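Local coordinates for protein putative agmatinase (PDB 3LHL) that probably hydrolyses agmatine to putrescine and urea as a manganese-dependent enzyme of the arginase family, at residues A[33-36]-A[37-41]; A[182-185]-A[186-190]; A[222-225]-A[226-230]; A[258-261]-A[262-266]; A[267-270]-A[271-274]. All coordinates share one frame; numbering follows the deposited sequence.

Contact 1. Residues A[33-36]-A[37-41]; sequences SMRK and EFYGL
Tyr39 folds back over the turn before it, where helix 30-38 of the arginase fold runs out into a type I beta turn from Phe38 to Leu41. Its CB leaves with CG anti to the carbonyl carbon (chi1 -67°), which swings the ring back toward the helix. CG is 3.8 Å from Arg35 O; CD2 is nearer that oxygen and also 3.8 Å from Lys36 CA. CE2 makes the nearest approach, 3.0 Å from Arg35 O, which sits over one face of the ring, displaced toward its rim. CZ is 3.6 Å from Arg35 O. At the tip, OH comes 4.0 Å from CG of Arg35, a packing contact with the aliphatic part of that chain. The guanidinium beyond it is turned 67° from the ring plane and salt-bridged to Asp62. Met34, a selenomethionine, supplies the carbonyl that holds the last turn: Phe38 N binds Met34 O at 2.7 Å in a nearly straight bond. Phe38 and Glu37 send their side chains off the turn, Phe38 to Leu52 and Glu37 to Val261 and Cys264 of helix 258-278. The second donor to Met34 O is Glu37 N, at 3.0 Å, and it approaches from above the carbonyl plane.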
loop_
_atom_site.group_PDB
_atom_site.type_symbol
_atom_site.label_atom_id
_atom_site.label_comp_id
_atom_site.label_asym_id
_atom_site.label_seq_id
_atom_site.Cartn_x
_atom_site.Cartn_y
_atom_site.Cartn_z
ATOM N N SER A 33 -8.597 10.982 8.885
ATOM C CA SER A 33 -9.054 12.015 7.970
ATOM C C SER A 33 -10.029 11.390 6.964
ATOM O O SER A 33 -11.034 11.991 6.596
ATOM C CB SER A 33 -7.867 12.631 7.233
ATOM O OG SER A 33 -8.309 13.573 6.276
HETATM N N MSE A 34 -9.726 10.170 6.531
HETATM C CA MSE A 34 -10.582 9.477 5.579
HETATM C C MSE A 34 -11.883 9.029 6.239
HETATM O O MSE A 34 -12.915 8.917 5.580
HETATM C CB MSE A 34 -9.866 8.251 5.015
HETATM C CG MSE A 34 -8.577 8.551 4.269
HETATM SE SE MSE A 34 -7.678 6.909 3.787
HETATM C CE MSE A 34 -5.935 7.257 4.497
ATOM N N ARG A 35 -11.826 8.772 7.542
ATOM C CA ARG A 35 -12.995 8.306 8.274
ATOM C C ARG A 35 -14.173 9.274 8.234
ATOM O O ARG A 35 -15.310 8.863 8.006
ATOM C CB ARG A 35 -12.625 7.992 9.730
ATOM C CG ARG A 35 -13.808 7.538 10.574
ATOM C CD ARG A 35 -13.373 6.888 11.876
ATOM N NE ARG A 35 -12.488 5.749 11.635
ATOM C CZ ARG A 35 -11.183 5.754 11.893
ATOM N NH1 ARG A 35 -10.609 6.838 12.405
ATOM N NH2 ARG A 35 -10.452 4.681 11.634
ATOM N N LYS A 36 -13.908 10.557 8.445
ATOM C CA LYS A 36 -14.982 11.542 8.428
ATOM C C LYS A 36 -15.385 11.913 7.008
ATOM O O LYS A 36 -16.275 12.735 6.805
ATOM C CB LYS A 36 -14.558 12.806 9.179
ATOM C CG LYS A 36 -13.328 13.495 8.608
ATOM C CD LYS A 36 -13.110 14.862 9.250
ATOM C CE LYS A 36 -14.243 15.828 8.897
ATOM N NZ LYS A 36 -14.003 17.227 9.362
ATOM N N GLU A 37 -14.726 11.299 6.033
ATOM C CA GLU A 37 -14.986 11.566 4.623
ATOM C C GLU A 37 -15.689 10.394 3.932
ATOM O O GLU A 37 -16.656 10.576 3.192
ATOM C CB GLU A 37 -13.655 11.854 3.917
ATOM C CG GLU A 37 -13.732 12.012 2.404
ATOM C CD GLU A 37 -14.074 13.427 1.972
ATOM O OE1 GLU A 37 -13.354 14.363 2.388
ATOM O OE2 GLU A 37 -15.054 13.603 1.212
ATOM N N PHE A 38 -15.188 9.190 4.177
ATOM C CA PHE A 38 -15.738 7.991 3.568
ATOM C C PHE A 38 -17.268 7.901 3.669
ATOM O O PHE A 38 -17.929 7.432 2.741
ATOM C CB PHE A 38 -15.098 6.753 4.204
ATOM C CG PHE A 38 -15.169 5.530 3.342
ATOM C CD1 PHE A 38 -14.404 5.440 2.183
ATOM C CD2 PHE A 38 -16.023 4.486 3.664
ATOM C CE1 PHE A 38 -14.493 4.323 1.353
ATOM C CE2 PHE A 38 -16.120 3.369 2.846
ATOM C CZ PHE A 38 -15.356 3.286 1.686
ATOM N N TYR A 39 -17.817 8.355 4.793
ATOM C CA TYR A 39 -19.261 8.330 5.042
ATOM C C TYR A 39 -20.131 8.708 3.846
ATOM O O TYR A 39 -21.024 7.955 3.450
ATOM C CB TYR A 39 -19.630 9.276 6.193
ATOM C CG TYR A 39 -19.108 8.881 7.557
ATOM C CD1 TYR A 39 -19.424 7.643 8.118
ATOM C CD2 TYR A 39 -18.321 9.761 8.301
ATOM C CE1 TYR A 39 -18.966 7.291 9.392
ATOM C CE2 TYR A 39 -17.859 9.419 9.574
ATOM C CZ TYR A 39 -18.184 8.182 10.112
ATOM O OH TYR A 39 -17.721 7.836 11.365
ATOM N N GLY A 40 -19.864 9.879 3.277
ATOM C CA GLY A 40 -20.669 10.371 2.172
ATOM C C GLY A 40 -20.393 9.929 0.750
ATOM O O GLY A 40 -21.067 10.393 -0.172
ATOM N N LEU A 41 -19.421 9.046 0.550
ATOM C CA LEU A 41 -19.115 8.585 -0.799
ATOM C C LEU A 41 -19.990 7.404 -1.206
ATOM O O LEU A 41 -20.407 6.607 -0.367
ATOM C CB LEU A 41 -17.638 8.203 -0.910
ATOM C CG LEU A 41 -16.654 9.371 -1.025
ATOM C CD1 LEU A 41 -16.765 10.282 0.184
ATOM C CD2 LEU A 41 -15.243 8.825 -1.157
#

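Contact 2. Residues A[182-185]-A[186-190]; sequences IDTF and ENIVN
A methyl of Val189 lies over one face of the Phe185 ring: CG2 stands 3.5 Å from the ring centroid and 15° off the normal, a CH-pi contact centred on the ring. Phe120 and Phe156 meet the same ring edge-to-face, and Ile230, Ile233 and Ile234 of helix 229-235 also touch it. Phe185 reaches the methyl because CG is anti to its backbone N (chi1 -167°), which lays the ring alongside its own carbonyl and the next turn. The pair is thus an i to i+4 contact in the first turn of helix 185-191, which follows strand 176-179 in the alpha/beta fold. Two backbone bonds fix its spacing: Val189 N to Phe185 O, 2.9 Å, and Ile188 N to Thr184 O, 3.0 Å. Ahead of them a type I turn, Ile182 to Phe185, leads the chain into the helix. Two waters serve the amides there. Both donate to Asp183 O; one accepts from Asn187 N at 3.0 Å, the other from Glu186 N at 2.9 Å. Thr184 OG1 is bonded to Glu178 and Tyr176. Chemically the contact is divided: the buried side is apolar, consistent with dispersion and CH-pi attraction, while waters bridge the first-turn amides to Asp183 O.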
loop_
_atom_site.group_PDB
_atom_site.type_symbol
_atom_site.label_atom_id
_atom_site.label_comp_id
_atom_site.label_asym_id
_atom_site.label_seq_id
_atom_site.Cartn_x
_atom_site.Cartn_y
_atom_site.Cartn_z
ATOM N N ILE A 182 3.316 2.926 -15.320
ATOM C CA ILE A 182 2.681 1.704 -14.831
ATOM C C ILE A 182 2.108 0.889 -15.996
ATOM O O ILE A 182 1.306 -0.021 -15.792
ATOM C CB ILE A 182 1.528 2.037 -13.861
ATOM C CG1 ILE A 182 0.484 2.888 -14.586
ATOM C CG2 ILE A 182 2.063 2.800 -12.646
ATOM C CD1 ILE A 182 -0.704 3.242 -13.746
ATOM N N ASP A 183 2.535 1.219 -17.210
ATOM C CA ASP A 183 2.047 0.555 -18.417
ATOM C C ASP A 183 2.266 -0.955 -18.503
ATOM O O ASP A 183 1.488 -1.656 -19.148
ATOM C CB ASP A 183 2.654 1.225 -19.651
ATOM C CG ASP A 183 2.297 2.698 -19.744
ATOM O OD1 ASP A 183 1.088 3.017 -19.746
ATOM O OD2 ASP A 183 3.221 3.539 -19.816
ATOM N N THR A 184 3.313 -1.457 -17.855
ATOM C CA THR A 184 3.606 -2.882 -17.891
ATOM C C THR A 184 2.841 -3.696 -16.848
ATOM O O THR A 184 2.960 -4.924 -16.813
ATOM C CB THR A 184 5.110 -3.148 -17.677
ATOM O OG1 THR A 184 5.484 -2.738 -16.356
ATOM C CG2 THR A 184 5.942 -2.380 -18.696
ATOM N N PHE A 185 2.050 -3.028 -16.013
ATOM C CA PHE A 185 1.310 -3.721 -14.955
ATOM C C PHE A 185 0.469 -4.913 -15.411
ATOM O O PHE A 185 0.506 -5.973 -14.784
ATOM C CB PHE A 185 0.418 -2.750 -14.181
ATOM C CG PHE A 185 -0.121 -3.325 -12.890
ATOM C CD1 PHE A 185 0.752 -3.778 -11.895
ATOM C CD2 PHE A 185 -1.496 -3.441 -12.679
ATOM C CE1 PHE A 185 0.261 -4.344 -10.707
ATOM C CE2 PHE A 185 -1.998 -4.003 -11.498
ATOM C CZ PHE A 185 -1.116 -4.458 -10.508
ATOM N N GLU A 186 -0.292 -4.749 -16.488
ATOM C CA GLU A 186 -1.129 -5.842 -16.979
ATOM C C GLU A 186 -0.285 -7.056 -17.346
ATOM O O GLU A 186 -0.660 -8.191 -17.048
ATOM C CB GLU A 186 -1.960 -5.395 -18.182
ATOM C CG GLU A 186 -2.911 -6.470 -18.719
ATOM C CD GLU A 186 -3.924 -5.914 -19.710
ATOM O OE1 GLU A 186 -3.662 -4.843 -20.294
ATOM O OE2 GLU A 186 -4.979 -6.551 -19.915
ATOM N N ASN A 187 0.859 -6.818 -17.983
ATOM C CA ASN A 187 1.743 -7.910 -18.357
ATOM C C ASN A 187 2.275 -8.634 -17.122
ATOM O O ASN A 187 2.293 -9.862 -17.080
ATOM C CB ASN A 187 2.921 -7.400 -19.198
ATOM C CG ASN A 187 2.567 -7.248 -20.664
ATOM O OD1 ASN A 187 1.626 -7.868 -21.148
ATOM N ND2 ASN A 187 3.332 -6.440 -21.380
ATOM N N ILE A 188 2.707 -7.869 -16.122
ATOM C CA ILE A 188 3.239 -8.447 -14.892
ATOM C C ILE A 188 2.188 -9.259 -14.155
ATOM O O ILE A 188 2.470 -10.354 -13.673
ATOM C CB ILE A 188 3.792 -7.349 -13.944
ATOM C CG1 ILE A 188 5.049 -6.726 -14.560
ATOM C CG2 ILE A 188 4.119 -7.939 -12.564
ATOM C CD1 ILE A 188 6.138 -7.740 -14.897
ATOM N N VAL A 189 0.973 -8.729 -14.081
ATOM C CA VAL A 189 -0.117 -9.412 -13.392
ATOM C C VAL A 189 -0.478 -10.750 -14.044
ATOM O O VAL A 189 -0.688 -11.742 -13.352
ATOM C CB VAL A 189 -1.366 -8.512 -13.318
ATOM C CG1 VAL A 189 -2.521 -9.275 -12.705
ATOM C CG2 VAL A 189 -1.057 -7.274 -12.474
ATOM N N ASN A 190 -0.557 -10.778 -15.372
ATOM C CA ASN A 190 -0.858 -12.024 -16.071
ATOM C C ASN A 190 0.255 -13.043 -15.817
ATOM O O ASN A 190 -0.005 -14.236 -15.666
ATOM C CB ASN A 190 -0.992 -11.787 -17.577
ATOM C CG ASN A 190 -2.329 -11.192 -17.952
ATOM O OD1 ASN A 190 -3.373 -11.649 -17.485
ATOM N ND2 ASN A 190 -2.309 -10.179 -18.810
HETATM O O HOH W 1 1.355 -4.330 -19.605
HETATM O O HOH W 2 -0.997 -2.213 -17.710
#

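Contact 3. Residues A[222-225]-A[226-230]; sequences VNYR and EFQEI
The backbone passes from an extended Val222 and Asn223 into helix 224-227, its first turns tied by Phe227 N to Asn223 O and Gln228 N to Tyr224 O. Asn223 is the N-cap, and with Glu226 it makes a capping box. Glu226 N donates to Asn223 OD1 at 2.8 Å, nearly in line with the side-chain C=O. In return Asn223 N donates to Glu226 OE1, also at 2.8 Å and almost straight (172°). Asn223 holds CG between its backbone N and carbonyl carbon (chi1 54°), which brings OD1 back over the helix start; the amide and carboxylate planes are 44° apart. Val222 CB lies 3.6 Å from Glu226 OE1. The Asn223 side chain is about 4 Å from a bound manganese ion. One turn on, the Gln228 and Tyr224 side chains cross at about a right angle, with Gln228 OE1 3.6 Å from Tyr224 CE2. A water joins their ends, accepting from Tyr224 OH and donating to Gln228 OE1 at 2.6 Å. A second water links Arg225 O, Gln228 NE2 and Glu229 OE2. The Phe227 side chain touches Ile201 and Ile266. The box satisfies the amides of Asn223, just before the helix, and of Glu226 in its first turn, and its carboxylate would probably interact favourably with the helix dipole.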
loop_
_atom_site.group_PDB
_atom_site.type_symbol
_atom_site.label_atom_id
_atom_site.label_comp_id
_atom_site.label_asym_id
_atom_site.label_seq_id
_atom_site.Cartn_x
_atom_site.Cartn_y
_atom_site.Cartn_z
ATOM N N VAL A 222 1.358 9.559 -12.563
ATOM C CA VAL A 222 0.117 9.335 -13.306
ATOM C C VAL A 222 -1.056 10.037 -12.632
ATOM O O VAL A 222 -1.020 10.311 -11.427
ATOM C CB VAL A 222 -0.223 7.832 -13.403
ATOM C CG1 VAL A 222 0.698 7.146 -14.404
ATOM C CG2 VAL A 222 -0.101 7.184 -12.031
ATOM N N ASN A 223 -2.087 10.350 -13.409
ATOM C CA ASN A 223 -3.271 10.992 -12.848
ATOM C C ASN A 223 -4.180 9.872 -12.357
ATOM O O ASN A 223 -3.822 8.700 -12.455
ATOM C CB ASN A 223 -3.996 11.846 -13.892
ATOM C CG ASN A 223 -4.330 11.076 -15.156
ATOM O OD1 ASN A 223 -4.723 9.909 -15.108
ATOM N ND2 ASN A 223 -4.195 11.738 -16.296
ATOM N N TYR A 224 -5.355 10.217 -11.843
ATOM C CA TYR A 224 -6.256 9.194 -11.332
ATOM C C TYR A 224 -6.890 8.304 -12.399
ATOM O O TYR A 224 -7.076 7.109 -12.179
ATOM C CB TYR A 224 -7.378 9.813 -10.491
ATOM C CG TYR A 224 -8.195 8.747 -9.799
ATOM C CD1 TYR A 224 -7.768 8.193 -8.594
ATOM C CD2 TYR A 224 -9.334 8.210 -10.403
ATOM C CE1 TYR A 224 -8.441 7.129 -8.012
ATOM C CE2 TYR A 224 -10.019 7.140 -9.827
ATOM C CZ TYR A 224 -9.563 6.605 -8.631
ATOM O OH TYR A 224 -10.207 5.534 -8.062
ATOM N N ARG A 225 -7.236 8.885 -13.541
ATOM C CA ARG A 225 -7.868 8.116 -14.606
ATOM C C ARG A 225 -6.950 6.997 -15.086
ATOM O O ARG A 225 -7.397 5.881 -15.357
ATOM C CB ARG A 225 -8.237 9.026 -15.780
ATOM C CG ARG A 225 -9.569 8.670 -16.421
ATOM C CD ARG A 225 -9.735 9.338 -17.771
ATOM N NE ARG A 225 -9.374 10.748 -17.714
ATOM C CZ ARG A 225 -9.325 11.549 -18.771
ATOM N NH1 ARG A 225 -9.618 11.082 -19.978
ATOM N NH2 ARG A 225 -8.968 12.815 -18.619
ATOM N N GLU A 226 -5.661 7.299 -15.189
ATOM C CA GLU A 226 -4.681 6.307 -15.614
ATOM C C GLU A 226 -4.490 5.264 -14.515
ATOM O O GLU A 226 -4.465 4.064 -14.780
ATOM C CB GLU A 226 -3.339 6.980 -15.910
ATOM C CG GLU A 226 -3.391 8.006 -17.039
ATOM C CD GLU A 226 -2.139 8.865 -17.114
ATOM O OE1 GLU A 226 -1.840 9.574 -16.131
ATOM O OE2 GLU A 226 -1.457 8.832 -18.157
ATOM N N PHE A 227 -4.374 5.726 -13.275
ATOM C CA PHE A 227 -4.160 4.819 -12.157
ATOM C C PHE A 227 -5.274 3.802 -11.924
ATOM O O PHE A 227 -4.999 2.621 -11.698
ATOM C CB PHE A 227 -3.942 5.600 -10.859
ATOM C CG PHE A 227 -3.533 4.730 -9.700
ATOM C CD1 PHE A 227 -2.233 4.233 -9.612
ATOM C CD2 PHE A 227 -4.454 4.371 -8.723
ATOM C CE1 PHE A 227 -1.858 3.387 -8.568
ATOM C CE2 PHE A 227 -4.088 3.522 -7.671
ATOM C CZ PHE A 227 -2.789 3.031 -7.596
ATOM N N GLN A 228 -6.526 4.246 -11.980
ATOM C CA GLN A 228 -7.641 3.339 -11.724
ATOM C C GLN A 228 -7.648 2.110 -12.627
ATOM O O GLN A 228 -8.279 1.105 -12.305
ATOM C CB GLN A 228 -8.979 4.087 -11.822
ATOM C CG GLN A 228 -9.549 4.237 -13.212
ATOM C CD GLN A 228 -10.831 5.048 -13.213
ATOM O OE1 GLN A 228 -11.616 4.985 -12.267
ATOM N NE2 GLN A 228 -11.056 5.802 -14.282
ATOM N N GLU A 229 -6.935 2.183 -13.746
ATOM C CA GLU A 229 -6.856 1.051 -14.666
ATOM C C GLU A 229 -6.280 -0.189 -13.978
ATOM O O GLU A 229 -6.581 -1.315 -14.369
ATOM C CB GLU A 229 -5.988 1.405 -15.875
ATOM C CG GLU A 229 -6.661 2.327 -16.877
ATOM C CD GLU A 229 -7.964 1.746 -17.400
ATOM O OE1 GLU A 229 -7.983 0.550 -17.767
ATOM O OE2 GLU A 229 -8.969 2.485 -17.447
ATOM N N ILE A 230 -5.453 0.009 -12.954
ATOM C CA ILE A 230 -4.874 -1.139 -12.267
ATOM C C ILE A 230 -5.964 -1.922 -11.546
ATOM O O ILE A 230 -5.830 -3.124 -11.322
ATOM C CB ILE A 230 -3.784 -0.739 -11.240
ATOM C CG1 ILE A 230 -4.415 -0.067 -10.017
ATOM C CG2 ILE A 230 -2.780 0.189 -11.892
ATOM C CD1 ILE A 230 -3.503 -0.056 -8.805
HETATM O O HOH W 3 -11.902 4.147 -9.789
HETATM O O HOH W 4 -9.403 4.944 -16.813
#

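Contact 4. Residues A[258-261]-A[262-266]; sequences VSTV and IACKI
Val258 and Ile262 make an i to i+4 apolar contact in the opening turns of helix 258-278, where the chain leaves the loop carrying Asp254 and Thr256. Val258 CG1 lies 3.8 Å from Ile262 CD1, the two side chains meeting at a slant. Ile262 has CG1 anti to its carbonyl carbon (chi1 -63°), which leads the branch back along the helix and puts CG1 3.2 Å from Val258 O; CD1 then continues to the valine methyl. Four successive bonds of the alpha-helical i to i+4 pattern hold this spacing, among them Ile262 N to Val258 O at 2.9 Å and Lys265 N to Val261 O at 3.0 Å. In the alpha/beta arginase fold this helix is the last of the chain, following strand 240-247 of the parallel sheet, and its sides here serve different neighbours. Ile262 and Ile266 touch Tyr224 of helix 224-227, whereas Ala263 and Cys264 lie against Met34 of helix 30-38. Thr260 and Cys264 repeat the same step on that second side, CG2 approaching SG to 4.3 Å, a loose contact. Ser259 turns instead to the loops, where its OG is hydrogen-bonded to Asp254 OD2 and Gly213 N. SG of Cys264 lies 3.2 Å from Thr260 O.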
loop_
_atom_site.group_PDB
_atom_site.type_symbol
_atom_site.label_atom_id
_atom_site.label_comp_id
_atom_site.label_asym_id
_atom_site.label_seq_id
_atom_site.Cartn_x
_atom_site.Cartn_y
_atom_site.Cartn_z
ATOM N N VAL A 258 -8.745 17.312 -1.554
ATOM C CA VAL A 258 -8.942 16.296 -2.587
ATOM C C VAL A 258 -8.118 15.016 -2.408
ATOM O O VAL A 258 -8.582 13.930 -2.751
ATOM C CB VAL A 258 -8.709 16.895 -3.992
ATOM C CG1 VAL A 258 -8.651 15.788 -5.042
ATOM C CG2 VAL A 258 -9.858 17.869 -4.321
ATOM N N SER A 259 -6.910 15.137 -1.861
ATOM C CA SER A 259 -6.061 13.971 -1.635
ATOM C C SER A 259 -6.768 12.928 -0.773
ATOM O O SER A 259 -6.613 11.728 -0.982
ATOM C CB SER A 259 -4.760 14.386 -0.947
ATOM O OG SER A 259 -3.965 15.173 -1.812
ATOM N N THR A 260 -7.542 13.394 0.199
ATOM C CA THR A 260 -8.273 12.501 1.089
ATOM C C THR A 260 -9.372 11.779 0.314
ATOM O O THR A 260 -9.604 10.582 0.496
ATOM C CB THR A 260 -8.900 13.300 2.254
ATOM O OG1 THR A 260 -7.857 13.958 2.987
ATOM C CG2 THR A 260 -9.679 12.376 3.199
ATOM N N VAL A 261 -10.044 12.520 -0.560
ATOM C CA VAL A 261 -11.116 11.962 -1.362
ATOM C C VAL A 261 -10.538 10.888 -2.274
ATOM O O VAL A 261 -11.128 9.829 -2.455
ATOM C CB VAL A 261 -11.791 13.064 -2.210
ATOM C CG1 VAL A 261 -12.904 12.468 -3.054
ATOM C CG2 VAL A 261 -12.338 14.150 -1.294
ATOM N N ILE A 262 -9.374 11.170 -2.846
ATOM C CA ILE A 262 -8.713 10.220 -3.731
ATOM C C ILE A 262 -8.390 8.930 -2.976
ATOM O O ILE A 262 -8.608 7.831 -3.487
ATOM C CB ILE A 262 -7.408 10.816 -4.300
ATOM C CG1 ILE A 262 -7.739 12.046 -5.158
ATOM C CG2 ILE A 262 -6.651 9.761 -5.085
ATOM C CD1 ILE A 262 -6.526 12.739 -5.771
ATOM N N ALA A 263 -7.873 9.069 -1.758
ATOM C CA ALA A 263 -7.523 7.907 -0.946
ATOM C C ALA A 263 -8.781 7.094 -0.628
ATOM O O ALA A 263 -8.757 5.862 -0.618
ATOM C CB ALA A 263 -6.845 8.357 0.354
ATOM N N CYS A 264 -9.877 7.795 -0.369
ATOM C CA CYS A 264 -11.129 7.135 -0.044
ATOM C C CYS A 264 -11.624 6.314 -1.219
ATOM O O CYS A 264 -12.055 5.177 -1.048
ATOM C CB CYS A 264 -12.182 8.161 0.358
ATOM S SG CYS A 264 -11.916 8.882 1.998
ATOM N N LYS A 265 -11.549 6.888 -2.416
ATOM C CA LYS A 265 -12.005 6.187 -3.606
ATOM C C LYS A 265 -11.099 4.993 -3.895
ATOM O O LYS A 265 -11.573 3.917 -4.266
ATOM C CB LYS A 265 -12.034 7.136 -4.806
ATOM C CG LYS A 265 -12.701 6.553 -6.047
ATOM C CD LYS A 265 -12.813 7.603 -7.148
ATOM C CE LYS A 265 -13.673 7.115 -8.300
ATOM N NZ LYS A 265 -13.975 8.222 -9.252
ATOM N N ILE A 266 -9.794 5.176 -3.723
ATOM C CA ILE A 266 -8.864 4.085 -3.961
ATOM C C ILE A 266 -9.154 2.966 -2.963
ATOM O O ILE A 266 -9.146 1.787 -3.308
ATOM C CB ILE A 266 -7.399 4.571 -3.841
ATOM C CG1 ILE A 266 -7.063 5.457 -5.045
ATOM C CG2 ILE A 266 -6.443 3.382 -3.770
ATOM C CD1 ILE A 266 -5.649 6.008 -5.045
#

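Contact 5. Residues A[267-270]-A[271-274]; sequences LREL and CLII
Glu269 OE2, 3.8 Å from Leu272 CD1 across the contact, is gripped by Arg268: NE donates at 2.7 Å in a salt bridge, and NH2 adds a weak bond at 3.2 Å. The carboxylate oxygen lies close to the guanidinium plane but is itself approached from above the carboxylate plane, 38° out of it. This pair sits on helix 258-278, the C-terminal helix that packs against the parallel sheet of the arginase fold. Leu272 fits beside both partners: its CD1 is also 4.0 Å from Arg268 CG. Arg268 and Leu272 run side by side in the same direction, while Glu269 crosses the leucine at a slant. The bends put the charged ends together, Arg268 turning at chi3 (69°) and Glu269 at chi2 (-59°). Each also has a partner beyond the helix, Arg268 NH1 on Glu42 O and Glu269 OE1 on Ser45 OG of strand 44-45, so the buried charges are tied to the stretch after helix 30-38. The opposing charge next to it would be expected to favour the ionised form of Glu269. Other side chains of the helix turn to the sheet: Leu270 touches Phe92 and Ile246, and Ile274 touches Ile241 and Cys244. Regular i to i+4 bonds, such as Ile273 N to Glu269 O at 2.9 Å, set the spacing. On the Phe92 side, Leu267 CD1 packs 3.9 Å from Cys271 SG.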
loop_
_atom_site.group_PDB
_atom_site.type_symbol
_atom_site.label_atom_id
_atom_site.label_comp_id
_atom_site.label_asym_id
_atom_site.label_seq_id
_atom_site.Cartn_x
_atom_site.Cartn_y
_atom_site.Cartn_z
ATOM N N LEU A 267 -9.430 3.346 -1.723
ATOM C CA LEU A 267 -9.743 2.366 -0.694
ATOM C C LEU A 267 -10.961 1.547 -1.132
ATOM O O LEU A 267 -10.961 0.312 -1.049
ATOM C CB LEU A 267 -10.032 3.072 0.635
ATOM C CG LEU A 267 -10.614 2.207 1.755
ATOM C CD1 LEU A 267 -9.664 1.071 2.097
ATOM C CD2 LEU A 267 -10.878 3.075 2.974
ATOM N N ARG A 268 -11.993 2.235 -1.608
ATOM C CA ARG A 268 -13.207 1.550 -2.045
ATOM C C ARG A 268 -12.966 0.554 -3.174
ATOM O O ARG A 268 -13.336 -0.617 -3.059
ATOM C CB ARG A 268 -14.269 2.549 -2.500
ATOM C CG ARG A 268 -15.589 1.876 -2.862
ATOM C CD ARG A 268 -16.555 2.853 -3.490
ATOM N NE ARG A 268 -16.108 3.265 -4.815
ATOM C CZ ARG A 268 -16.602 4.300 -5.486
ATOM N NH1 ARG A 268 -17.563 5.042 -4.953
ATOM N NH2 ARG A 268 -16.138 4.588 -6.692
ATOM N N GLU A 269 -12.347 1.014 -4.258
ATOM C CA GLU A 269 -12.094 0.145 -5.404
ATOM C C GLU A 269 -11.285 -1.092 -5.014
ATOM O O GLU A 269 -11.565 -2.197 -5.483
ATOM C CB GLU A 269 -11.371 0.916 -6.518
ATOM C CG GLU A 269 -11.994 2.271 -6.855
ATOM C CD GLU A 269 -13.446 2.177 -7.314
ATOM O OE1 GLU A 269 -13.705 2.310 -8.533
ATOM O OE2 GLU A 269 -14.330 1.970 -6.457
ATOM N N LEU A 270 -10.283 -0.909 -4.157
ATOM C CA LEU A 270 -9.460 -2.032 -3.728
ATOM C C LEU A 270 -10.259 -3.029 -2.904
ATOM O O LEU A 270 -10.103 -4.232 -3.076
ATOM C CB LEU A 270 -8.248 -1.540 -2.935
ATOM C CG LEU A 270 -7.143 -0.908 -3.790
ATOM C CD1 LEU A 270 -6.045 -0.363 -2.899
ATOM C CD2 LEU A 270 -6.581 -1.954 -4.748
ATOM N N CYS A 271 -11.111 -2.537 -2.009
ATOM C CA CYS A 271 -11.932 -3.428 -1.200
ATOM C C CYS A 271 -12.828 -4.226 -2.138
ATOM O O CYS A 271 -12.962 -5.441 -2.005
ATOM C CB CYS A 271 -12.798 -2.636 -0.215
ATOM S SG CYS A 271 -11.920 -1.993 1.233
ATOM N N LEU A 272 -13.442 -3.535 -3.092
ATOM C CA LEU A 272 -14.319 -4.193 -4.046
ATOM C C LEU A 272 -13.569 -5.295 -4.793
ATOM O O LEU A 272 -13.995 -6.449 -4.819
ATOM C CB LEU A 272 -14.877 -3.165 -5.032
ATOM C CG LEU A 272 -15.884 -2.192 -4.411
ATOM C CD1 LEU A 272 -16.256 -1.107 -5.406
ATOM C CD2 LEU A 272 -17.120 -2.964 -3.964
ATOM N N ILE A 273 -12.439 -4.930 -5.381
ATOM C CA ILE A 273 -11.619 -5.869 -6.131
ATOM C C ILE A 273 -11.242 -7.116 -5.332
ATOM O O ILE A 273 -11.404 -8.238 -5.807
ATOM C CB ILE A 273 -10.343 -5.152 -6.649
ATOM C CG1 ILE A 273 -10.499 -4.883 -8.140
ATOM C CG2 ILE A 273 -9.089 -5.961 -6.357
ATOM C CD1 ILE A 273 -11.742 -4.115 -8.474
ATOM N N ILE A 274 -10.742 -6.916 -4.119
ATOM C CA ILE A 274 -10.336 -8.032 -3.279
ATOM C C ILE A 274 -11.549 -8.824 -2.797
ATOM O O ILE A 274 -11.562 -10.055 -2.864
ATOM C CB ILE A 274 -9.517 -7.533 -2.057
ATOM C CG1 ILE A 274 -8.274 -6.785 -2.540
ATOM C CG2 ILE A 274 -9.096 -8.709 -1.185
ATOM C CD1 ILE A 274 -7.513 -6.092 -1.435
#

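In the fold
All five contacts are local, and they follow in series from contact 1 near the N-terminus to contact 5 in the last helix. Contacts 4 and 5 are successive parts of helix 258-278, their centres 13 Å apart, and this helix joins most of the set: helix 30-38 of contact 1 lies against contact 4, with centres 9 Å apart, and through Phe38 also reaches contact 5, and Tyr224 of contact 3 touches both parts. Contact 2 reaches the group through contact 3, Phe185 meeting Ile230, but stays about 19 Å from contact 1 between nearest atoms. These helices lie against the eight-stranded parallel sheet whose 115-120 and 196-202 strands lead to the manganese ligands.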